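PDB 3CLQ: DUF1116 domain-containing protein from Enterococcus faecalis, which is of unknown function but is probably related to the AllG subunit of oxamate carbamoyltransferase. Local coordinates for residues 22-28 against 172-177. Numbering follows the deposited sequence.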
loop_
_atom_site.group_PDB
_atom_site.type_symbol
_atom_site.label_atom_id
_atom_site.label_comp_id
_atom_site.label_asym_id
_atom_site.label_seq_id
_atom_site.Cartn_x
_atom_site.Cartn_y
_atom_site.Cartn_z
ATOM N N ILE B 22 10.882 12.585 17.383
ATOM C CA ILE B 22 10.997 12.673 15.919
ATOM C C ILE B 22 12.195 11.900 15.398
ATOM O O ILE B 22 12.105 11.212 14.378
ATOM C CB ILE B 22 11.107 14.140 15.459
ATOM C CG1 ILE B 22 9.744 14.827 15.517
ATOM C CG2 ILE B 22 11.727 14.248 14.057
ATOM C CD1 ILE B 22 9.845 16.337 15.513
ATOM N N GLN B 23 13.325 12.003 16.088
ATOM C CA GLN B 23 14.540 11.347 15.615
ATOM C C GLN B 23 14.734 9.890 16.045
ATOM O O GLN B 23 15.663 9.236 15.580
ATOM C CB GLN B 23 15.754 12.159 16.021
ATOM C CG GLN B 23 15.710 13.538 15.460
ATOM C CD GLN B 23 16.959 14.327 15.768
ATOM O OE1 GLN B 23 17.226 15.341 15.128
ATOM N NE2 GLN B 23 17.731 13.871 16.744
ATOM N N SER B 24 13.908 9.390 16.961
ATOM C CA SER B 24 13.935 7.973 17.253
ATOM C C SER B 24 13.771 7.199 15.972
ATOM O O SER B 24 13.090 7.644 15.053
ATOM C CB SER B 24 12.814 7.590 18.176
ATOM O OG SER B 24 13.076 8.097 19.455
ATOM N N LYS B 25 14.390 6.028 15.917
ATOM C CA LYS B 25 14.299 5.198 14.751
ATOM C C LYS B 25 14.133 3.762 15.201
ATOM O O LYS B 25 15.095 3.019 15.309
ATOM C CB LYS B 25 15.542 5.377 13.887
ATOM C CG LYS B 25 15.239 5.558 12.419
ATOM C CD LYS B 25 16.205 6.552 11.737
ATOM C CE LYS B 25 17.487 5.900 11.283
ATOM N NZ LYS B 25 17.281 4.638 10.490
ATOM N N PRO B 26 12.887 3.370 15.458
ATOM C CA PRO B 26 12.491 2.037 15.912
ATOM C C PRO B 26 12.792 0.958 14.874
ATOM O O PRO B 26 12.266 1.018 13.744
ATOM C CB PRO B 26 10.980 2.155 16.062
ATOM C CG PRO B 26 10.704 3.614 16.088
ATOM C CD PRO B 26 11.735 4.262 15.272
ATOM N N ILE B 27 13.621 -0.014 15.255
ATOM C CA ILE B 27 13.983 -1.140 14.389
ATOM C C ILE B 27 13.425 -2.459 14.916
ATOM O O ILE B 27 13.631 -2.826 16.078
ATOM C CB ILE B 27 15.515 -1.279 14.239
ATOM C CG1 ILE B 27 16.141 0.065 13.820
ATOM C CG2 ILE B 27 15.874 -2.400 13.236
ATOM C CD1 ILE B 27 15.637 0.620 12.489
ATOM N N LEU B 28 12.700 -3.174 14.066
ATOM C CA LEU B 28 12.197 -4.462 14.484
ATOM C C LEU B 28 13.366 -5.392 14.394
ATOM O O LEU B 28 13.867 -5.636 13.278
ATOM C CB LEU B 28 11.091 -4.939 13.561
ATOM C CG LEU B 28 10.673 -6.381 13.833
ATOM C CD1 LEU B 28 10.289 -6.589 15.307
ATOM C CD2 LEU B 28 9.516 -6.720 12.952
ATOM N N GLU B 172 20.398 -6.688 10.257
ATOM C CA GLU B 172 20.198 -5.248 10.135
ATOM C C GLU B 172 18.870 -4.804 10.759
ATOM O O GLU B 172 18.667 -3.621 11.038
ATOM C CB GLU B 172 20.182 -4.862 8.658
ATOM C CG GLU B 172 19.009 -5.516 7.865
ATOM C CD GLU B 172 19.379 -6.872 7.192
ATOM O OE1 GLU B 172 19.954 -7.786 7.875
ATOM O OE2 GLU B 172 19.079 -7.011 5.971
ATOM N N GLY B 173 17.962 -5.756 10.948
ATOM C CA GLY B 173 16.626 -5.455 11.392
ATOM C C GLY B 173 15.775 -4.820 10.304
ATOM O O GLY B 173 16.265 -4.445 9.241
ATOM N N ILE B 174 14.484 -4.712 10.587
ATOM C CA ILE B 174 13.547 -4.014 9.742
ATOM C C ILE B 174 13.288 -2.612 10.336
ATOM O O ILE B 174 13.006 -2.451 11.548
ATOM C CB ILE B 174 12.250 -4.834 9.621
ATOM C CG1 ILE B 174 12.572 -6.198 9.000
ATOM C CG2 ILE B 174 11.177 -4.092 8.841
ATOM C CD1 ILE B 174 11.367 -6.972 8.551
ATOM N N ASP B 175 13.427 -1.597 9.479
ATOM C CA ASP B 175 13.256 -0.203 9.885
ATOM C C ASP B 175 11.795 0.192 9.896
ATOM O O ASP B 175 11.140 0.271 8.866
ATOM C CB ASP B 175 14.051 0.724 8.965
ATOM C CG ASP B 175 13.880 2.189 9.319
ATOM O OD1 ASP B 175 13.073 2.536 10.225
ATOM O OD2 ASP B 175 14.579 2.999 8.674
ATOM N N LEU B 176 11.284 0.466 11.075
ATOM C CA LEU B 176 9.873 0.633 11.197
ATOM C C LEU B 176 9.438 2.052 10.841
ATOM O O LEU B 176 8.388 2.258 10.242
ATOM C CB LEU B 176 9.467 0.249 12.596
ATOM C CG LEU B 176 8.844 -1.127 12.851
ATOM C CD1 LEU B 176 9.132 -2.178 11.784
ATOM C CD2 LEU B 176 9.231 -1.630 14.249
ATOM N N ARG B 177 10.244 3.045 11.187
ATOM C CA ARG B 177 9.845 4.400 10.852
ATOM C C ARG B 177 9.830 4.586 9.349
ATOM O O ARG B 177 9.003 5.300 8.824
ATOM C CB ARG B 177 10.729 5.450 11.507
ATOM C CG ARG B 177 10.136 6.836 11.414
ATOM C CD ARG B 177 11.116 7.876 11.893
ATOM N NE ARG B 177 12.256 7.995 10.985
ATOM C CZ ARG B 177 13.341 8.724 11.235
ATOM N NH1 ARG B 177 13.450 9.415 12.364
ATOM N NH2 ARG B 177 14.317 8.769 10.348
#
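Leu28 and Ile174 exchange two backbone hydrogen bonds in a short antiparallel pairing, which attaches strand 174-175 to the start of strand 26-33 at one border of a four-stranded sheet whose other side continues through strand 114-120. Leu28 N reaches Ile174 O at 2.6 Å, and Ile174 N returns to Leu28 O at 2.9 Å. One step along, Ile27 and Asp175 form the non-hydrogen-bonded pair, and the edge strand then turns straight into helix 176-183. That first turn is still held to the neighbouring strand, because Leu176 N donates to Pro26 O at 2.9 Å.

The two faces of the sheet differ in character. On one, Leu28 CB meets Ile174 CB, and Leu28 CB also lies 3.8 Å from Leu176 CD1; Ile118 of strand 114-120 and Trp237 of helix 234-247 add to this apolar layer. On the other, Ile27 lays CD1 against the CA and CB of Asp175. Asp175 is the N-cap of the helix: OD1 takes the amide of Leu178, while OD2 makes a long salt bridge to Lys25 NZ at 3.6 Å. Lys25 NZ has its stronger partner in Glu121, so the bridge to Asp175 is secondary.

Farther along, Arg177 extends back across the loop after helix 6-23. A bend at chi3 (68°) brings NH1 to Ile22 O at 3.0 Å in a weak, strongly bent bond near the guanidinium plane, and Lys25 CD covers one face of the group, offset toward its rim. Arg177 thus brings positive charge to the C-terminal carbonyls of helix 6-23, and Asp175 brings negative charge to the N-terminus of helix 176-183. The junction therefore rests on the backbone bonds of Leu28, Ile174 and Leu176, with complementary charge at the two helix ends probably adding to it.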